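Local coordinates for putative phenazine biosynthesis PhzC/PhzF protein (Clostridium difficile, PDB 4DUN), which is of unconfirmed function but probably acts as an isomerase, at residues F116-P128 and P138-L150. Numbering follows the deposited sequence. Where two conformers were deposited one is given.
Sequences FPEIMPIEIELSP and PSDVYSSRDLILL
With CG of E123 trans to its own backbone N (chi1 -170°) and CG of Y142 turned beside its backbone N, E123 CB lies over one face of the tyrosine ring, CG toward its rim, and the extended chain carries the carboxylate on to the hydroxyl end. CB stands 4.1 Å from the Y142 ring centroid, 27° off the normal, a CH-pi contact; carboxylate and ring planes differ by 9°. E123 and Y142 are the non-hydrogen-bonded antiparallel pair by which strand 122-123 adds to the hairpin 140-143/147-150, whose second strand runs parallel to 176-181. I122 and S143 form the hydrogen-bonded pair, I122 N to S143 O at 3.1 Å and S143 N to I122 O at 2.7 Å; I124 N bonds V141 O at 3.0 Å. On the other side from the ring, I124 CG1 meets V141 CG1 at 3.8 Å, L126 crosses V141 nearly at a right angle, and S143 OG is hydrogen-bonded to W173 NE1. P121, in the loop before the strand, sets CB against I148 CD1 at 3.7 Å, reaching strand 147-150. Water 1 accepts from V141 N and could donate to E123 OE2 and I124 O, though it has too few protons for every acceptor nearby. E123 OE2 lies 2.9 Å from D140 OD1, two acceptors without a bond; this crowding would probably raise the pKa of one or both carboxylates.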
loop_
_atom_site.group_PDB
_atom_site.type_symbol
_atom_site.label_atom_id
_atom_site.label_comp_id
_atom_site.label_asym_id
_atom_site.label_seq_id
_atom_site.Cartn_x
_atom_site.Cartn_y
_atom_site.Cartn_z
ATOM N N PHE A 116 -1.338 -28.745 6.102
ATOM C CA PHE A 116 -2.698 -28.273 6.378
ATOM C C PHE A 116 -3.705 -29.431 6.386
ATOM O O PHE A 116 -3.429 -30.449 5.762
ATOM C CB PHE A 116 -3.097 -27.256 5.274
ATOM C CG PHE A 116 -2.502 -25.856 5.268
ATOM C CD1 PHE A 116 -1.619 -25.445 6.263
ATOM C CD2 PHE A 116 -2.853 -24.939 4.282
ATOM C CE1 PHE A 116 -1.084 -24.153 6.260
ATOM C CE2 PHE A 116 -2.322 -23.642 4.284
ATOM C CZ PHE A 116 -1.447 -23.258 5.277
ATOM N N PRO A 117 -4.894 -29.310 7.037
ATOM C CA PRO A 117 -5.879 -30.405 6.972
ATOM C C PRO A 117 -6.459 -30.525 5.559
ATOM O O PRO A 117 -6.611 -29.516 4.868
ATOM C CB PRO A 117 -6.943 -29.966 7.987
ATOM C CG PRO A 117 -6.894 -28.481 7.944
ATOM C CD PRO A 117 -5.426 -28.170 7.830
ATOM N N GLU A 118 -6.695 -31.762 5.107
ATOM C CA GLU A 118 -7.318 -32.046 3.817
ATOM C C GLU A 118 -8.809 -31.812 3.990
ATOM O O GLU A 118 -9.389 -32.304 4.956
ATOM C CB GLU A 118 -7.007 -33.486 3.384
ATOM C CG GLU A 118 -7.667 -33.852 2.066
ATOM C CD GLU A 118 -7.037 -35.045 1.385
ATOM O OE1 GLU A 118 -7.048 -36.138 1.990
ATOM O OE2 GLU A 118 -6.499 -34.880 0.267
ATOM N N ILE A 119 -9.417 -30.997 3.126
ATOM C CA ILE A 119 -10.847 -30.686 3.275
ATOM C C ILE A 119 -11.554 -30.873 1.924
ATOM O O ILE A 119 -11.707 -29.907 1.177
ATOM C CB ILE A 119 -11.088 -29.256 3.863
ATOM C CG1 ILE A 119 -10.284 -28.983 5.160
ATOM C CG2 ILE A 119 -12.590 -28.980 4.086
ATOM C CD1 ILE A 119 -10.147 -27.482 5.536
ATOM N N MET A 120 -12.014 -32.104 1.626
ATOM C CA MET A 120 -12.740 -32.344 0.374
ATOM C C MET A 120 -14.047 -31.531 0.392
ATOM O O MET A 120 -14.845 -31.710 1.328
ATOM C CB MET A 120 -13.024 -33.851 0.168
ATOM C CG MET A 120 -13.774 -34.165 -1.138
ATOM S SD MET A 120 -12.792 -33.746 -2.620
ATOM C CE MET A 120 -13.940 -34.107 -3.865
ATOM N N PRO A 121 -14.251 -30.588 -0.569
ATOM C CA PRO A 121 -15.481 -29.786 -0.538
ATOM C C PRO A 121 -16.661 -30.605 -1.021
ATOM O O PRO A 121 -16.463 -31.660 -1.629
ATOM C CB PRO A 121 -15.177 -28.630 -1.494
ATOM C CG PRO A 121 -14.239 -29.232 -2.516
ATOM C CD PRO A 121 -13.394 -30.217 -1.730
ATOM N N ILE A 122 -17.870 -30.113 -0.758
ATOM C CA ILE A 122 -19.103 -30.799 -1.116
ATOM C C ILE A 122 -19.774 -30.072 -2.274
ATOM O O ILE A 122 -19.923 -28.840 -2.221
ATOM C CB ILE A 122 -20.049 -30.908 0.121
ATOM C CG1 ILE A 122 -19.447 -31.872 1.186
ATOM C CG2 ILE A 122 -21.480 -31.347 -0.307
ATOM C CD1 ILE A 122 -20.283 -32.067 2.427
ATOM N N GLU A 123 -20.235 -30.846 -3.287
ATOM C CA GLU A 123 -20.963 -30.308 -4.435
ATOM C C GLU A 123 -22.307 -29.741 -3.991
ATOM O O GLU A 123 -23.024 -30.390 -3.235
ATOM C CB GLU A 123 -21.171 -31.391 -5.509
ATOM C CG GLU A 123 -21.702 -30.866 -6.835
ATOM C CD GLU A 123 -21.744 -31.870 -7.970
ATOM O OE1 GLU A 123 -21.669 -33.093 -7.706
ATOM O OE2 GLU A 123 -21.884 -31.427 -9.131
ATOM N N ILE A 124 -22.646 -28.528 -4.447
ATOM C CA ILE A 124 -23.929 -27.913 -4.086
ATOM C C ILE A 124 -24.623 -27.391 -5.349
ATOM O O ILE A 124 -24.013 -27.322 -6.419
ATOM C CB ILE A 124 -23.796 -26.779 -3.021
ATOM C CG1 ILE A 124 -22.892 -25.606 -3.523
ATOM C CG2 ILE A 124 -23.353 -27.324 -1.649
ATOM C CD1 ILE A 124 -23.076 -24.242 -2.811
ATOM N N GLU A 125 -25.881 -27.001 -5.197
ATOM C CA GLU A 125 -26.682 -26.362 -6.224
ATOM C C GLU A 125 -26.975 -24.957 -5.747
ATOM O O GLU A 125 -27.528 -24.789 -4.660
ATOM C CB GLU A 125 -27.980 -27.141 -6.487
ATOM C CG GLU A 125 -27.810 -28.334 -7.406
ATOM C CD GLU A 125 -28.937 -29.349 -7.370
ATOM O OE1 GLU A 125 -28.708 -30.488 -7.840
ATOM O OE2 GLU A 125 -30.034 -29.022 -6.857
ATOM N N LEU A 126 -26.568 -23.946 -6.519
ATOM C CA LEU A 126 -26.855 -22.560 -6.154
ATOM C C LEU A 126 -28.299 -22.228 -6.464
ATOM O O LEU A 126 -28.833 -22.699 -7.471
ATOM C CB LEU A 126 -25.949 -21.573 -6.909
ATOM C CG LEU A 126 -24.453 -21.637 -6.644
ATOM C CD1 LEU A 126 -23.728 -20.698 -7.556
ATOM C CD2 LEU A 126 -24.118 -21.291 -5.193
ATOM N N SER A 127 -28.908 -21.363 -5.637
ATOM C CA SER A 127 -30.257 -20.849 -5.852
ATOM C C SER A 127 -30.243 -19.929 -7.086
ATOM O O SER A 127 -29.178 -19.376 -7.386
ATOM C CB SER A 127 -30.725 -20.074 -4.620
ATOM O OG SER A 127 -29.946 -18.900 -4.443
ATOM N N PRO A 128 -31.380 -19.702 -7.791
ATOM C CA PRO A 128 -31.348 -18.791 -8.954
ATOM C C PRO A 128 -30.716 -17.420 -8.650
ATOM O O PRO A 128 -29.997 -16.901 -9.509
ATOM C CB PRO A 128 -32.825 -18.658 -9.328
ATOM C CG PRO A 128 -33.426 -19.951 -8.889
ATOM C CD PRO A 128 -32.729 -20.281 -7.604
ATOM N N PRO A 138 -20.568 -21.743 -14.256
ATOM C CA PRO A 138 -19.582 -22.803 -14.003
ATOM C C PRO A 138 -20.059 -24.194 -14.408
ATOM O O PRO A 138 -21.263 -24.416 -14.553
ATOM C CB PRO A 138 -19.355 -22.724 -12.485
ATOM C CG PRO A 138 -20.610 -22.164 -11.942
ATOM C CD PRO A 138 -21.223 -21.293 -13.014
ATOM N N SER A 139 -19.108 -25.129 -14.608
ATOM C CA SER A 139 -19.416 -26.528 -14.924
ATOM C C SER A 139 -20.023 -27.191 -13.689
ATOM O O SER A 139 -20.995 -27.940 -13.796
ATOM C CB SER A 139 -18.156 -27.278 -15.353
ATOM O OG SER A 139 -17.383 -26.527 -16.271
ATOM N N ASP A 140 -19.455 -26.873 -12.510
ATOM C CA ASP A 140 -19.866 -27.407 -11.206
ATOM C C ASP A 140 -19.609 -26.371 -10.109
ATOM O O ASP A 140 -18.802 -25.450 -10.283
ATOM C CB ASP A 140 -19.095 -28.712 -10.888
ATOM C CG ASP A 140 -19.497 -29.921 -11.721
ATOM O OD1 ASP A 140 -20.634 -30.416 -11.540
ATOM O OD2 ASP A 140 -18.663 -30.394 -12.527
ATOM N N VAL A 141 -20.294 -26.532 -8.973
ATOM C CA VAL A 141 -20.169 -25.644 -7.809
ATOM C C VAL A 141 -19.902 -26.513 -6.571
ATOM O O VAL A 141 -20.636 -27.473 -6.340
ATOM C CB VAL A 141 -21.427 -24.739 -7.619
ATOM C CG1 VAL A 141 -21.270 -23.833 -6.405
ATOM C CG2 VAL A 141 -21.715 -23.900 -8.865
ATOM N N TYR A 142 -18.851 -26.184 -5.794
ATOM C CA TYR A 142 -18.487 -26.903 -4.564
ATOM C C TYR A 142 -18.446 -25.924 -3.398
ATOM O O TYR A 142 -18.300 -24.707 -3.594
ATOM C CB TYR A 142 -17.156 -27.663 -4.709
ATOM C CG TYR A 142 -17.290 -28.893 -5.576
ATOM C CD1 TYR A 142 -17.329 -28.791 -6.970
ATOM C CD2 TYR A 142 -17.379 -30.162 -5.010
ATOM C CE1 TYR A 142 -17.501 -29.919 -7.771
ATOM C CE2 TYR A 142 -17.525 -31.299 -5.803
ATOM C CZ TYR A 142 -17.589 -31.171 -7.183
ATOM O OH TYR A 142 -17.725 -32.292 -7.968
ATOM N N SER A 143 -18.624 -26.445 -2.184
ATOM C CA SER A 143 -18.730 -25.583 -1.021
ATOM C C SER A 143 -17.875 -26.041 0.131
ATOM O O SER A 143 -17.785 -27.235 0.416
ATOM C CB SER A 143 -20.193 -25.514 -0.574
ATOM O OG SER A 143 -20.410 -24.696 0.566
ATOM N N SER A 144 -17.245 -25.070 0.812
ATOM C CA SER A 144 -16.426 -25.236 2.025
ATOM C C SER A 144 -16.419 -23.873 2.725
ATOM O O SER A 144 -17.449 -23.197 2.695
ATOM C CB SER A 144 -15.024 -25.737 1.679
ATOM O OG SER A 144 -14.233 -25.970 2.838
ATOM N N ARG A 145 -15.291 -23.444 3.327
ATOM C CA ARG A 145 -15.173 -22.108 3.945
ATOM C C ARG A 145 -15.431 -21.070 2.819
ATOM O O ARG A 145 -16.149 -20.084 3.003
ATOM C CB ARG A 145 -13.776 -21.931 4.556
ATOM C CG ARG A 145 -13.536 -20.544 5.157
ATOM C CD ARG A 145 -12.063 -20.250 5.340
ATOM N NE ARG A 145 -11.361 -20.118 4.059
ATOM C CZ ARG A 145 -10.043 -20.010 3.942
ATOM N NH1 ARG A 145 -9.484 -19.911 2.744
ATOM N NH2 ARG A 145 -9.274 -19.983 5.023
ATOM N N ASP A 146 -14.897 -21.385 1.631
ATOM C CA ASP A 146 -15.013 -20.603 0.403
ATOM C C ASP A 146 -15.945 -21.281 -0.598
ATOM O O ASP A 146 -16.189 -22.498 -0.523
ATOM C CB ASP A 146 -13.622 -20.442 -0.241
ATOM C CG ASP A 146 -12.558 -19.891 0.691
ATOM O OD1 ASP A 146 -12.754 -18.776 1.219
ATOM O OD2 ASP A 146 -11.549 -20.587 0.912
ATOM N N LEU A 147 -16.450 -20.490 -1.555
ATOM C CA LEU A 147 -17.267 -21.005 -2.654
ATOM C C LEU A 147 -16.323 -21.371 -3.787
ATOM O O LEU A 147 -15.425 -20.584 -4.119
ATOM C CB LEU A 147 -18.304 -19.969 -3.117
ATOM C CG LEU A 147 -19.218 -20.378 -4.270
ATOM C CD1 LEU A 147 -20.160 -21.524 -3.863
ATOM C CD2 LEU A 147 -20.069 -19.175 -4.733
ATOM N N ILE A 148 -16.476 -22.579 -4.341
ATOM C CA ILE A 148 -15.579 -23.045 -5.396
ATOM C C ILE A 148 -16.364 -23.188 -6.689
ATOM O O ILE A 148 -17.320 -23.969 -6.748
ATOM C CB ILE A 148 -14.878 -24.363 -4.987
ATOM C CG1 ILE A 148 -14.099 -24.164 -3.652
ATOM C CG2 ILE A 148 -13.941 -24.864 -6.113
ATOM C CD1 ILE A 148 -13.871 -25.399 -2.875
ATOM N N LEU A 149 -15.930 -22.456 -7.722
ATOM C CA LEU A 149 -16.565 -22.475 -9.043
ATOM C C LEU A 149 -15.656 -23.130 -10.043
ATOM O O LEU A 149 -14.569 -22.615 -10.344
ATOM C CB LEU A 149 -16.938 -21.044 -9.515
ATOM C CG LEU A 149 -17.742 -20.161 -8.513
ATOM C CD1 LEU A 149 -17.927 -18.740 -9.047
ATOM C CD2 LEU A 149 -19.087 -20.796 -8.152
ATOM N N LEU A 150 -16.073 -24.298 -10.527
ATOM C CA LEU A 150 -15.302 -25.012 -11.534
ATOM C C LEU A 150 -15.618 -24.429 -12.900
ATOM O O LEU A 150 -16.760 -24.513 -13.361
ATOM C CB LEU A 150 -15.569 -26.537 -11.485
ATOM C CG LEU A 150 -14.918 -27.350 -12.620
ATOM C CD1 LEU A 150 -13.392 -27.458 -12.434
ATOM C CD2 LEU A 150 -15.548 -28.711 -12.758
HETATM O O HOH W 1 -22.563 -28.284 -8.917
#